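Local coordinates for SGNH-hydrolase family esterase (Altererythrobacter indicus, PDB 7C2A), which hydrolyses esters as a member of the SGNH (GDSL-type) hydrolase family and may act on lysophospholipids, at residues A[8-11]-A[15-18]; A[52-57]-A[94-99]; A[82-87]-A[124-129]; A[99-104]-A[139-144]; A[114-119]-A[132-137]. All blocks are in the same frame, centred on the assembly; numbering follows the deposited sequence. Where two conformers were deposited one is given.

Contact 1: A[8-11]-A[15-18]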
# COMPACT_ATOMS: atom_id res chain seq x y z
N ILE A 8 7.47 -15.34 5.59
CA ILE A 8 6.37 -14.61 4.99
C ILE A 8 6.95 -13.44 4.21
O ILE A 8 7.79 -12.70 4.74
CB ILE A 8 5.37 -14.09 6.05
CG1 ILE A 8 4.81 -15.26 6.87
CG2 ILE A 8 4.26 -13.28 5.38
CD1 ILE A 8 3.94 -14.83 8.04
N LEU A 9 6.52 -13.27 2.96
CA LEU A 9 6.92 -12.12 2.17
C LEU A 9 5.88 -11.01 2.32
O LEU A 9 4.71 -11.22 2.01
CB LEU A 9 7.01 -12.52 0.70
CG LEU A 9 7.37 -11.38 -0.26
CD1 LEU A 9 8.78 -10.87 0.03
CD2 LEU A 9 7.25 -11.81 -1.72
N ALA A 10 6.31 -9.84 2.78
CA ALA A 10 5.45 -8.65 2.85
C ALA A 10 5.81 -7.76 1.67
O ALA A 10 6.80 -7.03 1.70
CB ALA A 10 5.63 -7.94 4.19
N PHE A 11 5.02 -7.85 0.60
CA PHE A 11 5.32 -7.21 -0.68
C PHE A 11 4.39 -6.01 -0.84
O PHE A 11 3.20 -6.20 -1.10
CB PHE A 11 5.12 -8.22 -1.80
CG PHE A 11 5.67 -7.78 -3.14
CD1 PHE A 11 7.03 -7.76 -3.38
CD2 PHE A 11 4.81 -7.38 -4.16
CE1 PHE A 11 7.54 -7.36 -4.62
CE2 PHE A 11 5.30 -6.98 -5.40
CZ PHE A 11 6.66 -6.96 -5.63
N LEU A 15 3.25 1.56 3.19
CA LEU A 15 2.55 0.99 4.34
C LEU A 15 3.24 -0.24 4.88
O LEU A 15 3.01 -0.61 6.04
CB LEU A 15 1.10 0.68 3.97
CG LEU A 15 0.25 1.84 3.46
CD1 LEU A 15 -1.15 1.35 3.14
CD2 LEU A 15 0.18 2.95 4.50
N PHE A 16 4.04 -0.93 4.07
CA PHE A 16 4.89 -2.00 4.57
C PHE A 16 6.31 -1.52 4.87
O PHE A 16 6.92 -2.00 5.83
CB PHE A 16 4.95 -3.16 3.57
CG PHE A 16 3.75 -4.07 3.60
CD1 PHE A 16 2.67 -3.82 4.43
CD2 PHE A 16 3.71 -5.18 2.77
CE1 PHE A 16 1.57 -4.69 4.44
CE2 PHE A 16 2.63 -6.04 2.77
CZ PHE A 16 1.56 -5.80 3.62
N ALA A 17 6.84 -0.57 4.09
CA ALA A 17 8.20 -0.08 4.33
C ALA A 17 8.33 0.62 5.68
O ALA A 17 9.43 0.68 6.23
CB ALA A 17 8.63 0.87 3.22
N GLY A 18 7.25 1.18 6.21
CA GLY A 18 7.30 1.89 7.47
C GLY A 18 7.71 3.35 7.32
O GLY A 18 8.44 3.88 8.16
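Ala10 and Phe16 meet across the GDSL motif of the SGNH hydrolases, at the junction of strand 6-12 and the short helix 14-17 that follows it; the serine of this motif is the family's usual nucleophile. The contact is carried by the CD2-CE2 side of the Phe16 ring, and Ala10 and Phe16 approach to 6.9 Å between CA atoms. Phe16 CD2 lies 3.6 Å from Ala10 CB and 3.5 Å from Ala10 C, the carbonyl carbon being reached obliquely. One residue on, Phe11 N sits at the ring edge, near its plane, 3.7 Å from Phe16 CE2. The ring is swung back to the strand by a first torsion that sets CG opposite the carbonyl carbon and beside the backbone N (chi1 -79°). Elsewhere the Phe16 ring lies nearly parallel to that of Tyr27 and touches Ile76 and Glu78, while Phe16 O accepts from Asn46. Replacing Phe16 with an alanine would probably open a gap beside Ala10 and leave Tyr27 without its ring partner. No hydrogen bond joins the two segments, so between them the contact is buried van der Waals and apolar fit.

Contact 2: A[52-57]-A[94-99]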
# COMPACT_ATOMS: atom_id res chain seq x y z
N ASP A 52 6.01 2.66 -4.39
CA ASP A 52 5.84 1.62 -5.44
C ASP A 52 4.40 1.60 -5.96
O ASP A 52 3.46 1.51 -5.17
CB ASP A 52 6.12 0.22 -4.90
CG ASP A 52 7.34 -0.44 -5.53
OD1 ASP A 52 8.27 0.29 -5.90
OD2 ASP A 52 7.34 -1.67 -5.63
N THR A 53 4.27 1.70 -7.28
CA THR A 53 2.95 1.51 -7.93
C THR A 53 2.79 0.02 -8.23
O THR A 53 3.74 -0.76 -8.04
CB THR A 53 2.93 2.23 -9.29
OG1 THR A 53 4.04 1.71 -10.03
CG2 THR A 53 3.04 3.74 -9.17
N THR A 54 1.61 -0.39 -8.67
CA THR A 54 1.43 -1.77 -9.11
C THR A 54 2.42 -2.14 -10.22
O THR A 54 2.93 -3.25 -10.25
CB THR A 54 -0.01 -2.04 -9.53
OG1 THR A 54 -0.36 -1.23 -10.67
CG2 THR A 54 -0.99 -1.81 -8.37
N ALA A 55 2.70 -1.21 -11.14
CA ALA A 55 3.66 -1.50 -12.19
C ALA A 55 5.06 -1.70 -11.62
O ALA A 55 5.79 -2.60 -12.04
CB ALA A 55 3.68 -0.40 -13.25
N ALA A 56 5.45 -0.87 -10.65
CA ALA A 56 6.75 -1.05 -10.02
C ALA A 56 6.84 -2.40 -9.31
O ALA A 56 7.86 -3.09 -9.37
CB ALA A 56 7.05 0.10 -9.06
N GLY A 57 5.76 -2.80 -8.64
CA GLY A 57 5.76 -4.10 -8.00
C GLY A 57 5.88 -5.23 -9.00
O GLY A 57 6.63 -6.18 -8.79
N ARG A 94 -5.32 -3.22 -11.93
CA ARG A 94 -5.79 -4.60 -11.85
C ARG A 94 -4.93 -5.53 -12.70
O ARG A 94 -4.60 -6.63 -12.27
CB ARG A 94 -7.25 -4.66 -12.31
CG ARG A 94 -7.88 -6.04 -12.16
CD ARG A 94 -9.33 -6.03 -12.67
NE ARG A 94 -9.38 -5.59 -14.05
CZ ARG A 94 -10.17 -4.61 -14.51
NH1 ARG A 94 -10.10 -4.27 -15.79
NH2 ARG A 94 -11.01 -3.99 -13.70
N GLN A 95 -4.59 -5.09 -13.92
CA GLN A 95 -3.75 -5.90 -14.80
C GLN A 95 -2.37 -6.11 -14.20
O GLN A 95 -1.82 -7.22 -14.24
CB GLN A 95 -3.62 -5.21 -16.15
CG GLN A 95 -4.92 -5.06 -16.92
CD GLN A 95 -4.89 -3.89 -17.90
OE1 GLN A 95 -3.82 -3.43 -18.31
NE2 GLN A 95 -6.07 -3.40 -18.27
N ASN A 96 -1.78 -5.05 -13.64
CA ASN A 96 -0.46 -5.18 -13.04
C ASN A 96 -0.49 -6.10 -11.83
O ASN A 96 0.38 -6.98 -11.69
CB ASN A 96 0.07 -3.80 -12.65
CG ASN A 96 0.34 -2.91 -13.83
OD1 ASN A 96 0.54 -3.38 -14.96
ND2 ASN A 96 0.38 -1.61 -13.59
N LEU A 97 -1.49 -5.93 -10.97
CA LEU A 97 -1.63 -6.83 -9.83
C LEU A 97 -1.85 -8.26 -10.28
O LEU A 97 -1.35 -9.20 -9.65
CB LEU A 97 -2.78 -6.37 -8.93
CG LEU A 97 -2.42 -5.23 -7.97
CD1 LEU A 97 -3.66 -4.50 -7.49
CD2 LEU A 97 -1.62 -5.75 -6.79
N SER A 98 -2.60 -8.46 -11.38
CA SER A 98 -2.80 -9.80 -11.91
C SER A 98 -1.46 -10.46 -12.25
O SER A 98 -1.26 -11.64 -11.99
CB SER A 98 -3.69 -9.76 -13.15
OG SER A 98 -5.01 -9.38 -12.85
N GLY A 99 -0.55 -9.69 -12.84
CA GLY A 99 0.76 -10.25 -13.17
C GLY A 99 1.55 -10.63 -11.93
O GLY A 99 2.26 -11.64 -11.94
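The first turn of helix 54-66 comes close to the middle of helix 90-106, with only 5.5 Å between the CA atoms of Thr54 and Asn96. Across this gap Asn96 ND2 donates to Thr54 OG1 over 3.0 Å, a nearly straight bond (160° at the hydrogen) whose acceptor lies in the amide plane of Asn96. Thr54 OG1 stands in the crowded position between its own backbone N and carbonyl carbon (chi1 63°). That rotation sends the other branch, CG2, toward the second helix, where it rests 3.7 Å from Leu97 CG. Thr54 thus splits its contacts, with the hydroxyl on the amide and the methyl on the leucine, and it crosses both side chains at about a right angle. The amide also lies alongside Ala55, with Asn96 ND2 3.5 Å from Ala55 CB; Ala55 N is nearby, but two donors cannot bond. Each helix has its own polar fastening as well. Thr53 is the N-cap of the first, its OG1 accepting from Ala56 N at 3.0 Å, and in the second Ser98 OG bonds to Arg94 O on the face opposite that used by Ser98 N. The Thr54 hydroxyl is held a second time, by Asp83 of helix 81-85, while Asp52 O accepts from Asn82 of the same helix and the Asp52 carboxylate makes a salt bridge with Arg60. Beyond this pair, Leu97 and Ser98 turn to Leu137 of helix 133-140, which packs along another side of helix 90-106.

Contact 3: A[82-87]-A[124-129]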
# COMPACT_ATOMS: atom_id res chain seq x y z
N ASN A 82 -0.50 3.81 -4.47
CA ASN A 82 0.27 4.83 -5.24
C ASN A 82 -0.38 5.06 -6.60
O ASN A 82 -0.31 6.18 -7.10
CB ASN A 82 1.77 4.52 -5.28
CG ASN A 82 2.41 4.82 -3.94
OD1 ASN A 82 2.34 5.95 -3.45
ND2 ASN A 82 2.99 3.82 -3.33
N ASP A 83 -1.00 4.02 -7.18
CA ASP A 83 -1.74 4.21 -8.46
C ASP A 83 -2.86 5.22 -8.19
O ASP A 83 -3.04 6.12 -9.01
CB ASP A 83 -2.30 2.89 -9.01
CG ASP A 83 -1.23 1.84 -9.31
OD1 ASP A 83 -0.41 1.58 -8.41
OD2 ASP A 83 -1.25 1.31 -10.43
N LEU A 84 -3.59 5.06 -7.08
CA LEU A 84 -4.65 6.02 -6.69
C LEU A 84 -4.05 7.43 -6.58
O LEU A 84 -4.63 8.37 -7.15
CB LEU A 84 -5.18 5.65 -5.31
CG LEU A 84 -5.99 4.36 -5.21
CD1 LEU A 84 -6.17 3.94 -3.76
CD2 LEU A 84 -7.33 4.55 -5.89
N LEU A 85 -2.94 7.56 -5.86
CA LEU A 85 -2.30 8.88 -5.62
C LEU A 85 -1.90 9.56 -6.94
O LEU A 85 -1.85 10.79 -6.97
CB LEU A 85 -1.11 8.70 -4.68
CG LEU A 85 -1.49 8.59 -3.20
CD1 LEU A 85 -2.86 7.95 -3.02
CD2 LEU A 85 -0.43 7.84 -2.41
N ARG A 86 -1.55 8.77 -7.95
CA ARG A 86 -1.23 9.32 -9.26
C ARG A 86 -2.45 9.44 -10.17
O ARG A 86 -2.29 9.87 -11.32
CB ARG A 86 -0.15 8.47 -9.94
CG ARG A 86 1.23 8.53 -9.28
CD ARG A 86 2.18 7.53 -9.92
NE ARG A 86 3.52 7.56 -9.34
CZ ARG A 86 4.50 8.34 -9.77
NH1 ARG A 86 5.69 8.30 -9.18
NH2 ARG A 86 4.30 9.15 -10.80
N GLY A 87 -3.64 9.08 -9.70
CA GLY A 87 -4.84 9.10 -10.52
C GLY A 87 -4.85 8.12 -11.68
O GLY A 87 -5.58 8.33 -12.66
N ALA A 124 -16.98 9.22 -7.51
CA ALA A 124 -17.61 7.90 -7.29
C ALA A 124 -17.30 6.93 -8.43
O ALA A 124 -17.12 5.74 -8.16
CB ALA A 124 -19.10 8.07 -7.11
N LYS A 125 -17.26 7.41 -9.67
CA LYS A 125 -17.01 6.49 -10.80
C LYS A 125 -15.63 5.83 -10.64
O LYS A 125 -15.53 4.61 -10.73
CB LYS A 125 -17.10 7.24 -12.13
CG LYS A 125 -16.88 6.37 -13.36
CD LYS A 125 -17.21 7.10 -14.63
CE LYS A 125 -16.92 6.30 -15.88
NZ LYS A 125 -17.37 7.03 -17.09
N TYR A 126 -14.60 6.64 -10.41
CA TYR A 126 -13.24 6.09 -10.23
C TYR A 126 -13.19 5.24 -8.95
O TYR A 126 -12.64 4.14 -8.98
CB TYR A 126 -12.24 7.24 -10.12
CG TYR A 126 -10.80 6.80 -9.98
CD1 TYR A 126 -10.32 6.31 -8.78
CD2 TYR A 126 -9.94 6.89 -11.05
CE1 TYR A 126 -9.00 5.89 -8.66
CE2 TYR A 126 -8.61 6.48 -10.95
CZ TYR A 126 -8.15 5.99 -9.75
OH TYR A 126 -6.85 5.60 -9.60
N GLN A 127 -13.76 5.75 -7.86
CA GLN A 127 -13.69 5.05 -6.55
C GLN A 127 -14.33 3.66 -6.66
O GLN A 127 -13.72 2.69 -6.20
CB GLN A 127 -14.30 5.91 -5.46
CG GLN A 127 -14.62 5.13 -4.19
CD GLN A 127 -16.04 4.61 -4.23
OE1 GLN A 127 -16.95 5.31 -4.65
NE2 GLN A 127 -16.22 3.38 -3.79
N ARG A 128 -15.51 3.55 -7.25
CA ARG A 128 -16.15 2.22 -7.34
C ARG A 128 -15.29 1.28 -8.19
O ARG A 128 -15.12 0.12 -7.82
CB ARG A 128 -17.54 2.34 -7.97
CG ARG A 128 -18.61 2.90 -7.04
CD ARG A 128 -19.95 2.92 -7.75
NE ARG A 128 -19.95 3.82 -8.90
CZ ARG A 128 -20.74 4.87 -9.02
NH1 ARG A 128 -21.60 5.15 -8.06
NH2 ARG A 128 -20.67 5.62 -10.10
N GLU A 129 -14.75 1.79 -9.30
CA GLU A 129 -13.92 0.95 -10.20
C GLU A 129 -12.66 0.49 -9.47
O GLU A 129 -12.34 -0.69 -9.51
CB GLU A 129 -13.56 1.71 -11.47
CG GLU A 129 -12.97 0.81 -12.54
CD GLU A 129 -12.37 1.50 -13.75
OE1 GLU A 129 -12.57 2.71 -13.92
OE2 GLU A 129 -11.70 0.81 -14.53
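Apolar contact between Leu84 and Tyr126 joins helix 81-85 to helix 124-131. Leu84 CD2 comes up to the edge of the tyrosine ring, close to its plane, 3.5 Å from Tyr126 CE1. Tyr126 CG lies opposite its backbone N (chi1 -178°), which carries the ring across to helix 81-85. The same methyl, Leu84 CD2, also touches Ala118, in the loop after strand 111-114.

Backbone atoms of Leu84 and Gly87 touch the phenol end. Tyr126 OH lies 3.7 Å from Leu84 CA and 3.8 Å from Gly87 C, and Gly87 O lies obliquely, 3.9 Å from Tyr126 CE2. The backbone met here is the end of a helix closed by a Schellman motif: Gly87 has positive phi (66°), and its N bonds to Leu84 O at 2.8 Å. The family's GGND sequence runs into the start of this helix, and its asparagine, here Asn82, probably contributes to the oxyanion hole as in other SGNH hydrolases.

The side-chain hydrogen bonds run to residues beyond the two segments. Tyr126 OH is hydrogen-bonded to Leu88 O, just past the Schellman turn, which fixes the phenol at the helix end. Gln127 NE2 bonds to Asp131 OD2 farther along its own helix. The Asp83 carboxylate leads away from Tyr126 toward the start of helix 54-66.

Contact 4: A[99-104]-A[139-144]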
# COMPACT_ATOMS: atom_id res chain seq x y z
N GLY A 99 -0.55 -9.69 -12.84
CA GLY A 99 0.76 -10.25 -13.17
C GLY A 99 1.55 -10.63 -11.93
O GLY A 99 2.26 -11.64 -11.94
N ILE A 100 1.44 -9.84 -10.86
CA ILE A 100 2.10 -10.19 -9.60
C ILE A 100 1.53 -11.49 -9.04
O ILE A 100 2.27 -12.41 -8.65
CB ILE A 100 1.97 -9.05 -8.58
CG1 ILE A 100 2.69 -7.80 -9.09
CG2 ILE A 100 2.52 -9.48 -7.22
CD1 ILE A 100 2.32 -6.54 -8.34
N LEU A 101 0.20 -11.59 -8.99
CA LEU A 101 -0.42 -12.77 -8.40
C LEU A 101 -0.17 -14.00 -9.26
O LEU A 101 -0.02 -15.10 -8.73
CB LEU A 101 -1.91 -12.55 -8.19
CG LEU A 101 -2.28 -11.33 -7.33
CD1 LEU A 101 -3.75 -11.43 -6.93
CD2 LEU A 101 -1.40 -11.21 -6.10
N GLU A 102 -0.10 -13.82 -10.58
CA GLU A 102 0.18 -14.95 -11.46
C GLU A 102 1.57 -15.51 -11.21
O GLU A 102 1.77 -16.73 -11.26
CB GLU A 102 0.02 -14.51 -12.92
CG GLU A 102 -1.41 -14.62 -13.38
CD GLU A 102 -1.67 -14.01 -14.75
OE1 GLU A 102 -0.70 -13.60 -15.43
OE2 GLU A 102 -2.86 -13.93 -15.12
N GLU A 103 2.55 -14.64 -10.98
CA GLU A 103 3.89 -15.12 -10.65
C GLU A 103 3.90 -15.89 -9.33
O GLU A 103 4.52 -16.96 -9.23
CB GLU A 103 4.86 -13.95 -10.63
CG GLU A 103 6.29 -14.33 -10.27
CD GLU A 103 6.95 -15.26 -11.28
OE1 GLU A 103 6.45 -15.38 -12.42
OE2 GLU A 103 7.97 -15.88 -10.93
N LEU A 104 3.23 -15.36 -8.30
CA LEU A 104 3.16 -16.08 -7.03
C LEU A 104 2.46 -17.42 -7.20
O LEU A 104 2.90 -18.44 -6.66
CB LEU A 104 2.43 -15.21 -6.00
CG LEU A 104 3.22 -13.98 -5.57
CD1 LEU A 104 2.32 -12.95 -4.89
CD2 LEU A 104 4.38 -14.35 -4.67
N GLU A 139 -10.83 -13.43 -5.93
CA GLU A 139 -11.58 -14.55 -6.48
C GLU A 139 -10.80 -15.22 -7.61
O GLU A 139 -10.66 -16.44 -7.65
CB GLU A 139 -12.94 -14.07 -6.99
CG GLU A 139 -13.98 -15.18 -7.15
CD GLU A 139 -13.84 -15.93 -8.47
OE1 GLU A 139 -13.22 -15.40 -9.41
OE2 GLU A 139 -14.36 -17.07 -8.56
N LYS A 140 -10.28 -14.41 -8.53
CA LYS A 140 -9.66 -14.98 -9.72
C LYS A 140 -8.44 -15.81 -9.37
O LYS A 140 -8.21 -16.87 -9.97
CB LYS A 140 -9.29 -13.85 -10.69
CG LYS A 140 -8.66 -14.36 -11.97
CD LYS A 140 -8.48 -13.24 -12.97
CE LYS A 140 -7.72 -13.73 -14.20
NZ LYS A 140 -7.65 -12.67 -15.25
N TYR A 141 -7.65 -15.36 -8.40
CA TYR A 141 -6.38 -16.00 -8.09
C TYR A 141 -6.43 -16.82 -6.81
O TYR A 141 -5.38 -17.21 -6.30
CB TYR A 141 -5.25 -14.96 -8.07
CG TYR A 141 -5.04 -14.40 -9.45
CD1 TYR A 141 -4.40 -15.15 -10.42
CD2 TYR A 141 -5.55 -13.17 -9.82
CE1 TYR A 141 -4.23 -14.67 -11.70
CE2 TYR A 141 -5.39 -12.67 -11.09
CZ TYR A 141 -4.72 -13.43 -12.04
OH TYR A 141 -4.57 -12.93 -13.32
N ASP A 142 -7.63 -17.13 -6.32
CA ASP A 142 -7.82 -17.94 -5.11
C ASP A 142 -6.96 -17.43 -3.96
O ASP A 142 -6.26 -18.18 -3.28
CB ASP A 142 -7.55 -19.43 -5.39
CG ASP A 142 -8.46 -19.99 -6.47
OD1 ASP A 142 -9.69 -19.77 -6.38
OD2 ASP A 142 -7.95 -20.65 -7.40
N ALA A 143 -7.02 -16.12 -3.76
CA ALA A 143 -6.27 -15.47 -2.70
C ALA A 143 -7.21 -15.09 -1.57
O ALA A 143 -8.37 -14.74 -1.81
CB ALA A 143 -5.59 -14.21 -3.23
N LYS A 144 -6.72 -15.16 -0.35
CA LYS A 144 -7.47 -14.59 0.75
C LYS A 144 -7.39 -13.07 0.67
O LYS A 144 -6.44 -12.52 0.13
CB LYS A 144 -6.94 -15.12 2.08
CG LYS A 144 -7.28 -16.60 2.27
CD LYS A 144 -6.66 -17.18 3.52
CE LYS A 144 -7.25 -18.55 3.85
NZ LYS A 144 -6.56 -19.66 3.13
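Tyr141 OH donates to Glu102 OE2 over 2.7 Å, the one hydrogen bond between 99-104 and 139-144. The donor meets the oxygen from above the carboxylate plane, 42° out of it, whereas OE2 itself lies at the edge of the ring, in the ring plane. Glu102 gets there with an extended chain that runs past the ring, bringing its CG to 3.3 Å from Tyr141 CE1. Leu101, one residue earlier, takes a ring face: its CB stands 4.2 Å from the Tyr141 centroid, a CH-pi contact 23° off the normal, and its CD1 lies 3.8 Å from Tyr141 CD2. Lys140 CG lies over the opposite face, so the phenol is sandwiched between two aliphatic chains. Asp142, with positive phi, is the C-prime residue of a Schellman motif that ends helix 133-140 and turns the chain toward strand 144-146. Leu101 and Ala143 both also touch Ile111 of strand 111-114. A phenylalanine in place of Tyr141 would probably keep the leucine contact but leave Glu102 OE2 without its phenolic donor and the carboxylate freer to turn. Lys140 NZ, 5.0 Å from Glu102 OE2, is too far for a salt bridge but would tend to favour the charged carboxylate, so a buried aromatic body ends in an anchored, probably anionic partner at the protein surface.

Contact 5: A[114-119]-A[132-137]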
# COMPACT_ATOMS: atom_id res chain seq x y z
N MET A 114 -4.10 -7.47 0.44
CA MET A 114 -4.55 -6.36 1.32
C MET A 114 -5.37 -5.38 0.46
O MET A 114 -4.80 -4.72 -0.41
CB MET A 114 -3.35 -5.64 1.93
CG MET A 114 -2.57 -6.51 2.91
SD MET A 114 -3.65 -7.26 4.16
CE MET A 114 -2.49 -7.53 5.49
N GLY A 115 -6.69 -5.33 0.70
CA GLY A 115 -7.59 -4.46 -0.08
C GLY A 115 -7.33 -2.99 0.16
O GLY A 115 -7.21 -2.58 1.32
N MET A 116 -7.24 -2.22 -0.92
CA MET A 116 -7.05 -0.75 -0.82
C MET A 116 -8.37 -0.08 -1.19
O MET A 116 -9.13 -0.66 -1.97
CB MET A 116 -5.93 -0.26 -1.74
CG MET A 116 -4.59 -0.95 -1.51
SD MET A 116 -3.99 -0.89 0.21
CE MET A 116 -3.79 0.88 0.44
N ARG A 117 -8.63 1.11 -0.64
CA ARG A 117 -9.90 1.83 -0.92
C ARG A 117 -9.58 3.24 -1.40
O ARG A 117 -8.67 3.87 -0.86
CB ARG A 117 -10.78 1.85 0.33
CG ARG A 117 -11.30 0.48 0.74
CD ARG A 117 -12.37 0.00 -0.22
NE ARG A 117 -12.85 -1.33 0.11
CZ ARG A 117 -13.64 -1.62 1.14
NH1 ARG A 117 -14.07 -0.66 1.94
NH2 ARG A 117 -14.01 -2.87 1.35
N ALA A 118 -10.35 3.71 -2.37
CA ALA A 118 -10.10 5.05 -2.92
C ALA A 118 -10.81 6.09 -2.06
O ALA A 118 -11.94 5.84 -1.61
CB ALA A 118 -10.60 5.11 -4.35
N PRO A 119 -10.21 7.28 -1.83
CA PRO A 119 -10.88 8.35 -1.11
C PRO A 119 -11.84 9.03 -2.11
O PRO A 119 -11.69 8.89 -3.31
CB PRO A 119 -9.72 9.26 -0.70
CG PRO A 119 -8.73 9.09 -1.82
CD PRO A 119 -8.84 7.64 -2.23
N GLY A 132 -13.28 -2.11 -6.55
CA GLY A 132 -13.70 -3.43 -6.98
C GLY A 132 -12.58 -4.31 -7.51
O GLY A 132 -12.80 -5.51 -7.70
N ILE A 133 -11.39 -3.77 -7.76
CA ILE A 133 -10.36 -4.63 -8.34
C ILE A 133 -9.90 -5.68 -7.34
O ILE A 133 -9.53 -6.79 -7.73
CB ILE A 133 -9.17 -3.85 -8.95
CG1 ILE A 133 -8.25 -3.27 -7.87
CG2 ILE A 133 -9.66 -2.79 -9.92
CD1 ILE A 133 -7.02 -2.55 -8.43
N TYR A 134 -9.95 -5.38 -6.03
CA TYR A 134 -9.41 -6.30 -5.04
C TYR A 134 -10.27 -7.55 -4.87
O TYR A 134 -9.73 -8.67 -4.91
CB TYR A 134 -9.09 -5.57 -3.74
CG TYR A 134 -8.00 -4.54 -3.96
CD1 TYR A 134 -6.65 -4.89 -3.91
CD2 TYR A 134 -8.31 -3.22 -4.27
CE1 TYR A 134 -5.65 -3.97 -4.18
CE2 TYR A 134 -7.32 -2.29 -4.53
CZ TYR A 134 -5.99 -2.68 -4.48
OH TYR A 134 -5.04 -1.73 -4.75
N PRO A 135 -11.59 -7.45 -4.67
CA PRO A 135 -12.40 -8.68 -4.63
C PRO A 135 -12.32 -9.46 -5.93
O PRO A 135 -12.34 -10.70 -5.90
CB PRO A 135 -13.82 -8.18 -4.34
CG PRO A 135 -13.66 -6.83 -3.77
CD PRO A 135 -12.40 -6.26 -4.34
N TYR A 136 -12.21 -8.77 -7.06
CA TYR A 136 -12.07 -9.47 -8.33
C TYR A 136 -10.79 -10.30 -8.35
O TYR A 136 -10.80 -11.48 -8.73
CB TYR A 136 -12.07 -8.47 -9.48
CG TYR A 136 -11.73 -9.09 -10.81
CD1 TYR A 136 -12.72 -9.68 -11.59
CD2 TYR A 136 -10.43 -9.10 -11.28
CE1 TYR A 136 -12.42 -10.26 -12.80
CE2 TYR A 136 -10.12 -9.68 -12.49
CZ TYR A 136 -11.12 -10.26 -13.24
OH TYR A 136 -10.82 -10.84 -14.45
N LEU A 137 -9.67 -9.70 -7.95
CA LEU A 137 -8.39 -10.40 -7.98
C LEU A 137 -8.37 -11.56 -6.99
O LEU A 137 -7.82 -12.62 -7.30
CB LEU A 137 -7.27 -9.42 -7.64
CG LEU A 137 -6.96 -8.37 -8.70
CD1 LEU A 137 -6.19 -7.20 -8.07
CD2 LEU A 137 -6.17 -8.99 -9.85
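Gly115 and Met116 lie over one face of the Tyr134 ring. Met116 N stands 3.5 Å above the plane, over the ring centre, and Gly115 CA makes a CH-pi contact 4.3 Å from the centroid, 27° off the normal. The backbones are close here, 5.6 Å separating the CA atoms of Gly115 and Tyr134. Met116 continues along the phenol: its CG is 3.4 Å from Tyr134 OH and its CB 3.7 Å from Tyr134 CZ, while Met116 O comes within 3.5 Å of Tyr134 CE2. The methionine chain is bent at its second and third torsions (-54° and -63°), which carries its sulfur end away from the ring toward Leu15 of the GDSL motif. Ile133 CG1 lies 3.5 Å off the opposite face of the Tyr134 ring, so the ring is packed from both sides and its rotation is limited.

The backbone under the ring is the exit of strand 111-114, at the C-terminal edge of the parallel sheet, the edge at which alpha/beta proteins of this kind place their active-site loops. From there the chain runs on to helix 124-131, and Tyr134 lies on helix 133-140.

Further out, Tyr134 OH is hydrogen-bonded to Leu79 O, in the loop after strand 74-78, which anchors the phenol end. Backbone bonds hold Met114 to Val77 and Gly115 to Val146 and Phe149, and Ala118 N bonds to Asp131 OD1 at the end of helix 124-131.

How the contacts relate
From the N terminus, contact 1 closes a tight turn between strand 6-12 and helix 14-17 before any other contact opens. Contact 2 closes a longer loop from helix 54-66 to helix 90-106. Contact 3, joining helix 81-85 to helix 124-131, opens inside that loop and ends beyond it, so the two cross. Contact 4 follows contact 2 in series, sharing Gly99, and joins helix 90-106 to the end of helix 133-140; it crosses contact 3. Contact 5, from the loop after strand 111-114 to helix 133-140, is nested within contact 4 and also crosses contact 3. Phe11 and Leu15 link the turn carrying the GDSL motif to contacts 2 and 5.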